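PDB 5UAM: ulvan Lyase-PL25 from Pseudoalteromonas sp. PLSV, which cleaves ulvan, the sulfated cell-wall polysaccharide of green seaweeds, as a beta-propeller polysaccharide lyase of family 25. Local coordinates for residues G35-I40 / I439-V444; G93-N98 / V434-I439; Q316-I321 / F365-P370; P370-Y375 / Q391-G396. All blocks are in the same frame, centred on the assembly; numbering follows the deposited sequence. Where two conformers were deposited one is given.

Interaction 1: residues G35-I40 / I439-V444; sequences GNPLAI and IKMYLV
Pro37 and Leu38 rest on Ile439 and Met441, packing a loop onto the blade that closes this beta-propeller. The closure is of the Velcro type: strand 30-33, from the start of the chain, pairs with strand 439-444, from near its end, and the loop leaving strand 30-33 turns back over its new partner. The contact is largely apolar, and each side chain meets its mate in its own way. Pro37 lies aslant to Ile439, its CG 3.8 Å from CD1 of Ile439, while its CB is 3.8 Å from SD of Met441, so one pyrrolidine ring bridges two residues of the strand. Met441 is folded rather than extended, with chi2 at -58° and chi3 at -56°; these two bends bring its methyl round to the loop, where it meets Leu38 tip to tip, CE lying 3.7 Å from CD1 of Leu38. Tyr57 of strand 52-58 touches both of these side chains, tying the cluster to the following blade. The neighbouring Asn36, a probable substrate ligand, points away from the strand, its OD1 held by Lys433 and its backbone N by Asn98. At the other end of the cluster, CD1 of Ile439 lies only 3.3 Å from the carbonyl O of Gly35.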
loop_
_atom_site.group_PDB
_atom_site.type_symbol
_atom_site.label_atom_id
_atom_site.label_comp_id
_atom_site.label_asym_id
_atom_site.label_seq_id
_atom_site.Cartn_x
_atom_site.Cartn_y
_atom_site.Cartn_z
ATOM N N GLY A 35 7.008 -12.104 8.631
ATOM C CA GLY A 35 5.775 -12.216 7.850
ATOM C C GLY A 35 5.958 -11.655 6.457
ATOM O O GLY A 35 6.877 -12.044 5.733
ATOM N N ASN A 36 5.064 -10.752 6.056
ATOM C CA ASN A 36 5.258 -9.889 4.890
ATOM C C ASN A 36 5.672 -8.535 5.436
ATOM O O ASN A 36 4.827 -7.815 5.994
ATOM C CB ASN A 36 3.960 -9.726 4.089
ATOM C CG ASN A 36 3.496 -10.975 3.459
ATOM O OD1 ASN A 36 4.269 -11.891 3.175
ATOM N ND2 ASN A 36 2.193 -11.046 3.219
ATOM N N PRO A 37 6.942 -8.133 5.352
ATOM C CA PRO A 37 7.345 -6.918 6.063
ATOM C C PRO A 37 6.954 -5.622 5.389
ATOM O O PRO A 37 7.060 -4.568 6.027
ATOM C CB PRO A 37 8.867 -7.031 6.142
ATOM C CG PRO A 37 9.145 -8.481 6.053
ATOM C CD PRO A 37 8.088 -9.022 5.104
ATOM N N LEU A 38 6.488 -5.702 4.142
ATOM C CA LEU A 38 6.183 -4.566 3.288
ATOM C C LEU A 38 5.029 -4.953 2.386
ATOM O O LEU A 38 4.817 -6.135 2.101
ATOM C CB LEU A 38 7.356 -4.270 2.354
ATOM C CG LEU A 38 8.701 -3.928 2.980
ATOM C CD1 LEU A 38 9.787 -4.037 1.925
ATOM C CD2 LEU A 38 8.664 -2.550 3.584
ATOM N N ALA A 39 4.314 -3.937 1.879
ATOM C CA ALA A 39 3.299 -4.127 0.842
ATOM C C ALA A 39 3.021 -2.781 0.193
ATOM O O ALA A 39 3.198 -1.740 0.817
ATOM C CB ALA A 39 1.993 -4.681 1.403
ATOM N N ILE A 40 2.502 -2.814 -1.030
ATOM C CA ILE A 40 2.217 -1.578 -1.751
ATOM C C ILE A 40 1.100 -0.797 -1.081
ATOM O O ILE A 40 1.093 0.438 -1.151
ATOM C CB ILE A 40 1.942 -1.920 -3.225
ATOM C CG1 ILE A 40 3.287 -2.215 -3.919
ATOM C CG2 ILE A 40 1.219 -0.786 -3.942
ATOM C CD1 ILE A 40 3.172 -2.870 -5.246
ATOM N N ILE A 439 13.935 -11.777 8.254
ATOM C CA ILE A 439 13.879 -11.426 6.848
ATOM C C ILE A 439 14.785 -10.237 6.573
ATOM O O ILE A 439 14.701 -9.196 7.243
ATOM C CB ILE A 439 12.424 -11.125 6.439
ATOM C CG1 ILE A 439 11.582 -12.382 6.558
ATOM C CG2 ILE A 439 12.367 -10.579 5.009
ATOM C CD1 ILE A 439 10.109 -12.159 6.413
ATOM N N LYS A 440 15.643 -10.385 5.568
ATOM C CA LYS A 440 16.561 -9.329 5.172
ATOM C C LYS A 440 15.842 -8.262 4.361
ATOM O O LYS A 440 15.025 -8.559 3.475
ATOM C CB LYS A 440 17.739 -9.900 4.390
ATOM C CG LYS A 440 18.623 -10.765 5.253
ATOM C CD LYS A 440 19.787 -11.327 4.438
ATOM C CE LYS A 440 20.713 -12.191 5.274
ATOM N NZ LYS A 440 20.083 -13.490 5.623
ATOM N N MET A 441 16.124 -7.014 4.714
ATOM C CA MET A 441 15.457 -5.834 4.179
ATOM C C MET A 441 16.442 -5.047 3.328
ATOM O O MET A 441 17.581 -4.789 3.757
ATOM C CB MET A 441 14.984 -4.962 5.330
ATOM C CG MET A 441 14.088 -5.648 6.340
ATOM S SD MET A 441 12.593 -6.349 5.607
ATOM C CE MET A 441 11.895 -4.889 4.817
ATOM N N TYR A 442 15.997 -4.633 2.150
ATOM C CA TYR A 442 16.846 -3.974 1.175
ATOM C C TYR A 442 16.213 -2.676 0.703
ATOM O O TYR A 442 15.010 -2.617 0.456
ATOM C CB TYR A 442 17.074 -4.841 -0.054
ATOM C CG TYR A 442 17.701 -6.205 0.203
ATOM C CD1 TYR A 442 16.980 -7.223 0.806
ATOM C CD2 TYR A 442 19.016 -6.467 -0.165
ATOM C CE1 TYR A 442 17.552 -8.484 1.019
ATOM C CE2 TYR A 442 19.591 -7.726 0.042
ATOM C CZ TYR A 442 18.857 -8.720 0.652
ATOM O OH TYR A 442 19.436 -9.954 0.867
ATOM N N LEU A 443 17.046 -1.665 0.506
ATOM C CA LEU A 443 16.645 -0.417 -0.143
ATOM C C LEU A 443 17.315 -0.403 -1.509
ATOM O O LEU A 443 18.548 -0.470 -1.599
ATOM C CB LEU A 443 17.102 0.775 0.700
ATOM C CG LEU A 443 16.915 2.180 0.126
ATOM C CD1 LEU A 443 15.441 2.439 -0.136
ATOM C CD2 LEU A 443 17.513 3.227 1.050
ATOM N N VAL A 444 16.525 -0.340 -2.579
ATOM C CA VAL A 444 17.057 -0.471 -3.927
ATOM C C VAL A 444 16.771 0.770 -4.754
ATOM O O VAL A 444 15.781 1.480 -4.541
ATOM C CB VAL A 444 16.572 -1.723 -4.686
ATOM C CG1 VAL A 444 16.938 -2.977 -3.918
ATOM C CG2 VAL A 444 15.075 -1.663 -4.958
#

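Interaction 2: residues G93-N98 / V434-I439; sequences GKKFDN and VSDEGI
Lys95 places its ammonium group between two acidic side chains, those of Asp436 and Glu437, in a small salt-bridge network. Its NZ is 2.9 Å from OD1 of Asp436, on the syn side but 27° out of the carboxylate plane, and equally 2.9 Å from OE2 of Glu437, which offers its anti lone pair. The lysine reaches both because it is fully extended, CG lying opposite the backbone N (chi1 -174°). Beside it, the Phe96 ring turns an edge to Asp436, whose CG sits in the ring plane 3.6 Å from CE2; ring and carboxylate stand almost perpendicular. CZ of Phe96 also lies 3.7 Å from CG of Glu437. Further out, the largely extended Lys94 side chain brings NZ to the carbonyl O of Phe96, a hydrogen bond of 2.7 Å. The acidic loop is set by a G1 beta bulge, Gly438 and Ile439 facing Gly33, and by the backbone bond between Asp436 and Gly35. Next to Phe96, Asp97 accepts from His119, and Asn98 bonds to Asn36; His119, Asn98 and Asn36 are probable substrate-binding residues. One cation shared by two carboxylates would probably ease the repulsion between these acids, joining two surface loops by charge at the margin of that site.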
loop_
_atom_site.group_PDB
_atom_site.type_symbol
_atom_site.label_atom_id
_atom_site.label_comp_id
_atom_site.label_asym_id
_atom_site.label_seq_id
_atom_site.Cartn_x
_atom_site.Cartn_y
_atom_site.Cartn_z
ATOM N N GLY A 93 -4.252 -18.182 16.542
ATOM C CA GLY A 93 -4.574 -17.636 15.244
ATOM C C GLY A 93 -3.392 -17.741 14.291
ATOM O O GLY A 93 -2.408 -18.446 14.529
ATOM N N LYS A 94 -3.509 -17.007 13.186
ATOM C CA LYS A 94 -2.449 -17.003 12.184
ATOM C C LYS A 94 -1.151 -16.512 12.813
ATOM O O LYS A 94 -1.156 -15.584 13.628
ATOM C CB LYS A 94 -2.858 -16.096 11.021
ATOM C CG LYS A 94 -1.969 -16.203 9.801
ATOM C CD LYS A 94 -2.647 -15.583 8.578
ATOM C CE LYS A 94 -1.732 -15.617 7.350
ATOM N NZ LYS A 94 -0.452 -14.862 7.544
ATOM N N LYS A 95 -0.029 -17.141 12.445
ATOM C CA LYS A 95 1.237 -16.801 13.088
ATOM C C LYS A 95 1.545 -15.317 12.941
ATOM O O LYS A 95 1.876 -14.643 13.926
ATOM C CB LYS A 95 2.392 -17.642 12.549
ATOM C CG LYS A 95 3.695 -17.397 13.301
ATOM C CD LYS A 95 4.842 -18.276 12.799
ATOM C CE LYS A 95 6.169 -17.897 13.467
ATOM N NZ LYS A 95 7.372 -18.487 12.781
ATOM N N PHE A 96 1.458 -14.789 11.716
ATOM C CA PHE A 96 1.687 -13.369 11.463
ATOM C C PHE A 96 0.499 -12.780 10.718
ATOM O O PHE A 96 0.017 -13.354 9.736
ATOM C CB PHE A 96 2.976 -13.111 10.677
ATOM C CG PHE A 96 4.221 -13.413 11.465
ATOM C CD1 PHE A 96 4.571 -12.632 12.555
ATOM C CD2 PHE A 96 5.013 -14.501 11.151
ATOM C CE1 PHE A 96 5.682 -12.928 13.310
ATOM C CE2 PHE A 96 6.137 -14.788 11.904
ATOM C CZ PHE A 96 6.470 -14.000 12.975
ATOM N N ASP A 97 0.033 -11.631 11.196
ATOM C CA ASP A 97 -1.149 -10.985 10.647
ATOM C C ASP A 97 -0.801 -10.086 9.466
ATOM O O ASP A 97 -1.435 -10.186 8.408
ATOM C CB ASP A 97 -1.854 -10.186 11.748
ATOM C CG ASP A 97 -3.068 -9.446 11.238
ATOM O OD1 ASP A 97 -2.902 -8.512 10.434
ATOM O OD2 ASP A 97 -4.189 -9.812 11.659
ATOM N N ASN A 98 0.207 -9.231 9.628
ATOM C CA ASN A 98 0.821 -8.397 8.600
ATOM C C ASN A 98 0.037 -7.146 8.260
ATOM O O ASN A 98 0.575 -6.281 7.561
ATOM C CB ASN A 98 1.114 -9.151 7.292
ATOM C CG ASN A 98 1.956 -10.365 7.495
ATOM O OD1 ASN A 98 2.991 -10.309 8.164
ATOM N ND2 ASN A 98 1.513 -11.482 6.957
ATOM N N VAL A 434 12.220 -15.766 3.115
ATOM C CA VAL A 434 12.743 -17.123 3.038
ATOM C C VAL A 434 11.950 -17.957 4.029
ATOM O O VAL A 434 11.189 -18.846 3.640
ATOM C CB VAL A 434 14.250 -17.150 3.323
ATOM C CG1 VAL A 434 14.805 -18.555 3.195
ATOM C CG2 VAL A 434 14.952 -16.234 2.353
ATOM N N SER A 435 12.120 -17.688 5.319
ATOM C CA SER A 435 11.137 -18.131 6.293
ATOM C C SER A 435 10.294 -16.927 6.661
ATOM O O SER A 435 10.322 -15.900 5.985
ATOM C CB SER A 435 11.806 -18.740 7.513
ATOM O OG SER A 435 12.476 -17.741 8.222
ATOM N N ASP A 436 9.516 -17.044 7.727
ATOM C CA ASP A 436 8.698 -15.906 8.119
ATOM C C ASP A 436 9.321 -15.063 9.223
ATOM O O ASP A 436 8.676 -14.130 9.704
ATOM C CB ASP A 436 7.275 -16.340 8.458
ATOM C CG ASP A 436 7.210 -17.351 9.544
ATOM O OD1 ASP A 436 8.243 -17.658 10.174
ATOM O OD2 ASP A 436 6.088 -17.864 9.766
ATOM N N GLU A 437 10.574 -15.313 9.592
ATOM C CA GLU A 437 11.289 -14.445 10.520
ATOM C C GLU A 437 12.706 -14.233 10.010
ATOM O O GLU A 437 13.162 -14.908 9.090
ATOM C CB GLU A 437 11.283 -14.988 11.945
ATOM C CG GLU A 437 9.883 -15.232 12.520
ATOM C CD GLU A 437 9.933 -15.755 13.939
ATOM O OE1 GLU A 437 10.734 -15.231 14.738
ATOM O OE2 GLU A 437 9.191 -16.700 14.252
ATOM N N GLY A 438 13.394 -13.254 10.594
ATOM C CA GLY A 438 14.767 -12.985 10.185
ATOM C C GLY A 438 14.907 -12.527 8.750
ATOM O O GLY A 438 15.902 -12.841 8.084
ATOM N N ILE A 439 13.935 -11.777 8.254
ATOM C CA ILE A 439 13.879 -11.426 6.848
ATOM C C ILE A 439 14.785 -10.237 6.573
ATOM O O ILE A 439 14.701 -9.196 7.243
ATOM C CB ILE A 439 12.424 -11.125 6.439
ATOM C CG1 ILE A 439 11.582 -12.382 6.558
ATOM C CG2 ILE A 439 12.367 -10.579 5.009
ATOM C CD1 ILE A 439 10.109 -12.159 6.413
#

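Interaction 3: residues Q316-I321 / F365-P370; sequences QPHIAI and FMVTDP
His318 and Phe365 meet between two adjacent blades of the propeller, where strand 317-324, second in its four-stranded sheet, faces strand 362-367, first in the next. The segments 317-321 and 365-367 run nearly antiparallel, their short axes approaching to 9.0 Å, and side chains rather than backbone bonds join them. CB of His318 rests 3.6 Å from CE2 of Phe365. With CG anti to the carbonyl carbon (chi1 -67°), the imidazole then runs along toward Val367 and Pro370. Over one face lies CG2 of Val367, in a CH-pi contact 3.8 Å from the ring centroid and 17° off its normal. ND1 is hydrogen-bonded to NE2 of His339 and NE2 to OD2 of Asp312, which is likely to fix the ring's rotation. Between them, at the ring edge, CE1 faces the carbonyl O of Pro370, 3.3 Å away, a buried oxygen with no hydrogen-bonding partner in the model. A leucine at His318 would probably leave His339 and Asp312 without their shared mate and Val367 without an aromatic face to rest on. Phe365 also packs on Ala320, its CE1 lying 3.9 Å from CB of Ala320, while His310 and His339 meet its ring edge-to-face. Beyond the histidine, the Gln316 side chain lies aslant to Pro370, with NE2 3.5 Å from CG of Pro370. At the phenylalanine tip, CZ of Phe365, at the edge of the ring, lies 3.5 Å from the carbonyl O of His318, which is in the ring plane.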
loop_
_atom_site.group_PDB
_atom_site.type_symbol
_atom_site.label_atom_id
_atom_site.label_comp_id
_atom_site.label_asym_id
_atom_site.label_seq_id
_atom_site.Cartn_x
_atom_site.Cartn_y
_atom_site.Cartn_z
ATOM N N GLN A 316 -3.489 12.695 -16.726
ATOM C CA GLN A 316 -4.401 11.587 -16.962
ATOM C C GLN A 316 -4.023 10.414 -16.066
ATOM O O GLN A 316 -2.837 10.107 -15.918
ATOM C CB GLN A 316 -4.294 11.134 -18.411
ATOM C CG GLN A 316 -4.537 12.254 -19.425
ATOM C CD GLN A 316 -4.282 11.882 -20.882
ATOM O OE1 GLN A 316 -5.094 12.193 -21.757
ATOM N NE2 GLN A 316 -3.140 11.282 -21.154
ATOM N N PRO A 317 -4.993 9.739 -15.448
ATOM C CA PRO A 317 -4.656 8.635 -14.544
ATOM C C PRO A 317 -4.277 7.346 -15.252
ATOM O O PRO A 317 -4.887 6.935 -16.243
ATOM C CB PRO A 317 -5.936 8.440 -13.731
ATOM C CG PRO A 317 -7.010 8.888 -14.644
ATOM C CD PRO A 317 -6.426 10.088 -15.361
ATOM N N HIS A 318 -3.269 6.705 -14.672
ATOM C CA HIS A 318 -2.837 5.353 -14.958
ATOM C C HIS A 318 -3.040 4.522 -13.699
ATOM O O HIS A 318 -2.907 5.018 -12.567
ATOM C CB HIS A 318 -1.358 5.356 -15.303
ATOM C CG HIS A 318 -1.036 6.039 -16.584
ATOM N ND1 HIS A 318 -0.417 5.391 -17.629
ATOM C CD2 HIS A 318 -1.247 7.311 -16.997
ATOM C CE1 HIS A 318 -0.260 6.236 -18.630
ATOM N NE2 HIS A 318 -0.745 7.411 -18.269
ATOM N N ILE A 319 -3.347 3.248 -13.903
ATOM C CA ILE A 319 -3.708 2.343 -12.818
ATOM C C ILE A 319 -2.985 1.018 -13.007
ATOM O O ILE A 319 -2.984 0.453 -14.107
ATOM C CB ILE A 319 -5.226 2.105 -12.802
ATOM C CG1 ILE A 319 -5.979 3.417 -12.529
ATOM C CG2 ILE A 319 -5.608 1.056 -11.762
ATOM C CD1 ILE A 319 -7.485 3.295 -12.656
ATOM N N ALA A 320 -2.396 0.515 -11.919
ATOM C CA ALA A 320 -1.927 -0.862 -11.846
ATOM C C ALA A 320 -2.979 -1.672 -11.114
ATOM O O ALA A 320 -3.387 -1.306 -10.005
ATOM C CB ALA A 320 -0.606 -0.939 -11.088
ATOM N N ILE A 321 -3.430 -2.753 -11.733
ATOM C CA ILE A 321 -4.421 -3.638 -11.139
ATOM C C ILE A 321 -3.926 -5.065 -11.313
ATOM O O ILE A 321 -3.568 -5.467 -12.423
ATOM C CB ILE A 321 -5.815 -3.438 -11.772
ATOM C CG1 ILE A 321 -6.869 -4.356 -11.149
ATOM C CG2 ILE A 321 -5.768 -3.589 -13.290
ATOM C CD1 ILE A 321 -7.090 -4.111 -9.659
ATOM N N PHE A 365 4.706 1.689 -10.438
ATOM C CA PHE A 365 5.170 2.224 -11.705
ATOM C C PHE A 365 5.330 3.729 -11.617
ATOM O O PHE A 365 4.792 4.395 -10.730
ATOM C CB PHE A 365 4.214 1.879 -12.864
ATOM C CG PHE A 365 2.863 2.551 -12.748
ATOM C CD1 PHE A 365 1.848 1.995 -11.996
ATOM C CD2 PHE A 365 2.626 3.759 -13.390
ATOM C CE1 PHE A 365 0.608 2.649 -11.909
ATOM C CE2 PHE A 365 1.416 4.391 -13.290
ATOM C CZ PHE A 365 0.415 3.837 -12.566
ATOM N N MET A 366 6.100 4.247 -12.558
ATOM C CA MET A 366 6.264 5.671 -12.803
ATOM C C MET A 366 5.857 5.947 -14.241
ATOM O O MET A 366 6.113 5.127 -15.126
ATOM C CB MET A 366 7.724 6.067 -12.618
ATOM C CG MET A 366 8.242 5.841 -11.208
ATOM S SD MET A 366 9.941 6.364 -11.007
ATOM C CE MET A 366 10.715 5.603 -12.428
ATOM N N VAL A 367 5.251 7.093 -14.473
ATOM C CA VAL A 367 4.801 7.472 -15.802
ATOM C C VAL A 367 5.150 8.933 -16.022
ATOM O O VAL A 367 5.032 9.758 -15.110
ATOM C CB VAL A 367 3.293 7.207 -15.978
ATOM C CG1 VAL A 367 2.482 7.857 -14.860
ATOM C CG2 VAL A 367 2.830 7.666 -17.337
ATOM N N THR A 368 5.617 9.247 -17.233
ATOM C CA THR A 368 5.955 10.610 -17.608
ATOM C C THR A 368 4.988 11.008 -18.712
ATOM O O THR A 368 3.826 11.319 -18.427
ATOM C CB THR A 368 7.437 10.701 -17.990
ATOM O OG1 THR A 368 7.707 9.778 -19.054
ATOM C CG2 THR A 368 8.321 10.351 -16.796
ATOM N N ASP A 369 5.419 11.028 -19.971
ATOM C CA ASP A 369 4.475 11.122 -21.072
ATOM C C ASP A 369 3.489 9.963 -20.968
ATOM O O ASP A 369 3.832 8.904 -20.440
ATOM C CB ASP A 369 5.197 10.993 -22.416
ATOM C CG ASP A 369 6.396 11.899 -22.523
ATOM O OD1 ASP A 369 6.199 13.125 -22.657
ATOM O OD2 ASP A 369 7.535 11.379 -22.454
ATOM N N PRO A 370 2.275 10.128 -21.497
ATOM C CA PRO A 370 1.273 9.049 -21.401
ATOM C C PRO A 370 1.731 7.723 -21.974
ATOM O O PRO A 370 1.226 6.671 -21.553
ATOM C CB PRO A 370 0.086 9.610 -22.184
ATOM C CG PRO A 370 0.231 11.092 -22.069
ATOM C CD PRO A 370 1.702 11.351 -22.093
#

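Interaction 4: residues P370-Y375 / Q391-G396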
loop_
_atom_site.group_PDB
_atom_site.type_symbol
_atom_site.label_atom_id
_atom_site.label_comp_id
_atom_site.label_asym_id
_atom_site.label_seq_id
_atom_site.Cartn_x
_atom_site.Cartn_y
_atom_site.Cartn_z
ATOM N N PRO A 370 2.275 10.128 -21.497
ATOM C CA PRO A 370 1.273 9.049 -21.401
ATOM C C PRO A 370 1.731 7.723 -21.974
ATOM O O PRO A 370 1.226 6.671 -21.553
ATOM C CB PRO A 370 0.086 9.610 -22.184
ATOM C CG PRO A 370 0.231 11.092 -22.069
ATOM C CD PRO A 370 1.702 11.351 -22.093
ATOM N N GLU A 371 2.651 7.736 -22.932
ATOM C CA GLU A 371 3.086 6.503 -23.568
ATOM C C GLU A 371 4.213 5.809 -22.819
ATOM O O GLU A 371 4.455 4.624 -23.078
ATOM C CB GLU A 371 3.580 6.787 -24.991
ATOM C CG GLU A 371 2.507 7.341 -25.934
ATOM C CD GLU A 371 2.196 8.823 -25.704
ATOM O OE1 GLU A 371 1.083 9.253 -26.076
ATOM O OE2 GLU A 371 3.056 9.556 -25.158
ATOM N N ASN A 372 4.879 6.499 -21.891
ATOM C CA ASN A 372 6.134 6.047 -21.290
ATOM C C ASN A 372 5.865 5.653 -19.843
ATOM O O ASN A 372 5.687 6.517 -18.972
ATOM C CB ASN A 372 7.180 7.160 -21.366
ATOM C CG ASN A 372 8.522 6.758 -20.760
ATOM O OD1 ASN A 372 8.587 5.948 -19.834
ATOM N ND2 ASN A 372 9.600 7.343 -21.276
ATOM N N ILE A 373 5.830 4.345 -19.586
ATOM C CA ILE A 373 5.553 3.798 -18.265
ATOM C C ILE A 373 6.642 2.802 -17.896
ATOM O O ILE A 373 7.024 1.968 -18.719
ATOM C CB ILE A 373 4.191 3.085 -18.293
ATOM C CG1 ILE A 373 3.085 4.048 -18.748
ATOM C CG2 ILE A 373 3.874 2.474 -16.944
ATOM C CD1 ILE A 373 2.161 3.435 -19.761
ATOM N N ARG A 374 7.139 2.887 -16.663
ATOM C CA ARG A 374 8.151 1.965 -16.149
ATOM C C ARG A 374 7.634 1.353 -14.863
ATOM O O ARG A 374 7.269 2.083 -13.938
ATOM C CB ARG A 374 9.448 2.688 -15.770
ATOM C CG ARG A 374 10.306 3.232 -16.867
ATOM C CD ARG A 374 11.429 4.045 -16.220
ATOM N NE ARG A 374 12.552 3.225 -15.790
ATOM C CZ ARG A 374 13.374 3.519 -14.779
ATOM N NH1 ARG A 374 13.193 4.601 -14.035
ATOM N NH2 ARG A 374 14.376 2.713 -14.504
ATOM N N TYR A 375 7.613 0.028 -14.790
ATOM C CA TYR A 375 7.314 -0.678 -13.553
ATOM C C TYR A 375 8.599 -1.200 -12.945
ATOM O O TYR A 375 9.487 -1.671 -13.663
ATOM C CB TYR A 375 6.437 -1.903 -13.809
ATOM C CG TYR A 375 4.954 -1.631 -13.852
ATOM C CD1 TYR A 375 4.358 -1.132 -14.995
ATOM C CD2 TYR A 375 4.157 -1.862 -12.745
ATOM C CE1 TYR A 375 3.003 -0.869 -15.031
ATOM C CE2 TYR A 375 2.799 -1.620 -12.767
ATOM C CZ TYR A 375 2.222 -1.115 -13.909
ATOM O OH TYR A 375 0.860 -0.869 -13.920
ATOM N N GLN A 391 9.665 -1.691 -19.090
ATOM C CA GLN A 391 9.457 -0.410 -19.756
ATOM C C GLN A 391 8.493 -0.574 -20.925
ATOM O O GLN A 391 8.661 -1.467 -21.761
ATOM C CB GLN A 391 10.785 0.136 -20.282
ATOM C CG GLN A 391 10.660 1.361 -21.190
ATOM C CD GLN A 391 10.601 2.653 -20.417
ATOM O OE1 GLN A 391 11.546 3.014 -19.721
ATOM N NE2 GLN A 391 9.494 3.374 -20.548
ATOM N N SER A 392 7.521 0.322 -21.005
ATOM C CA SER A 392 6.654 0.435 -22.165
ATOM C C SER A 392 6.852 1.803 -22.789
ATOM O O SER A 392 7.028 2.800 -22.081
ATOM C CB SER A 392 5.183 0.287 -21.773
ATOM O OG SER A 392 4.331 0.531 -22.893
ATOM N N HIS A 393 6.797 1.846 -24.124
ATOM C CA HIS A 393 6.739 3.101 -24.862
ATOM C C HIS A 393 5.476 3.222 -25.704
ATOM O O HIS A 393 5.397 4.111 -26.562
ATOM C CB HIS A 393 7.972 3.271 -25.750
ATOM C CG HIS A 393 9.234 3.477 -24.980
ATOM N ND1 HIS A 393 9.499 4.645 -24.295
ATOM C CD2 HIS A 393 10.298 2.665 -24.770
ATOM C CE1 HIS A 393 10.677 4.547 -23.705
ATOM N NE2 HIS A 393 11.180 3.353 -23.972
ATOM N N ASP A 394 4.490 2.353 -25.481
ATOM C CA ASP A 394 3.234 2.385 -26.220
ATOM C C ASP A 394 2.036 2.488 -25.285
ATOM O O ASP A 394 0.953 1.984 -25.587
ATOM C CB ASP A 394 3.114 1.201 -27.181
ATOM C CG ASP A 394 3.065 -0.158 -26.480
ATOM O OD1 ASP A 394 3.045 -0.250 -25.231
ATOM O OD2 ASP A 394 3.057 -1.163 -27.224
ATOM N N GLY A 395 2.222 3.152 -24.142
ATOM C CA GLY A 395 1.127 3.407 -23.229
ATOM C C GLY A 395 0.670 2.195 -22.466
ATOM O O GLY A 395 -0.459 2.167 -21.962
ATOM N N GLY A 396 1.514 1.176 -22.369
ATOM C CA GLY A 396 1.238 0.040 -21.519
ATOM C C GLY A 396 0.666 -1.166 -22.220
ATOM O O GLY A 396 0.221 -2.095 -21.536
#
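Ile373 and Ser392 form an antiparallel hydrogen-bonded pair at the open end of the hairpin of strands 373-381 and 384-392. Of the backbone bonds, Ser392 N to Ile373 O is the straightest of the three, 2.9 Å long with 174° at the hydrogen; Ile373 N returns to Ser392 O at 3.2 Å. Past the strand ends, Gly395 N donates to the carbonyl O of Glu371 at 2.9 Å. Among side-chain bonds, NE2 of Gln391 donates to Ser392 O at 3.0 Å. A second bond, to OD1 of Asn372 at 2.8 Å, holds in one of two modelled positions of the asparagine and is less certain. Both acceptors lie in the glutamine's amide plane, and the donor stands above the carbonyl plane of each. Ser392 OG accepts from Asp394 N, making an ST turn, and also from Gly396 N. In van der Waals packing, CD1 of Ile373 presses on the Gly395-Gly396 peptide, 3.3 Å from Gly395 C, its chi2 of 135° far from a staggered value. An alanine at Gln391 would probably cost Ser392 O its second donor and leave Asn372 freer to turn. Ile373 N, across the hairpin, and Gln391 NE2, from the same strand, reach Ser392 O from opposite faces, which is likely to hold that carbonyl in place and keep the glutamine folded over the pair.

Overall arrangement
The four contacts divide into two groups on the same propeller. Interactions 1 and 2, with centres 12 Å apart, share Ile439 and touch through Gly35 and Asn36, beside probable substrate-binding residues; interaction 1 packs on the closing blade, while interaction 2 ties that blade's 434-439 loop to the loop between the next two sheets. Interactions 3 and 4 have centres 8 Å apart, share Pro370 and use neighbouring strands 362-367 and 373-381 of one blade: the first packs it on the preceding blade, the second holds its hairpin. Interactions 2 and 4 have centres 35 Å apart. Along the chain, 316-321/365-370 and then 370-375/391-396 fall within the long spans bridged by the first two, so local blade contacts sit inside a ring closed by its ends.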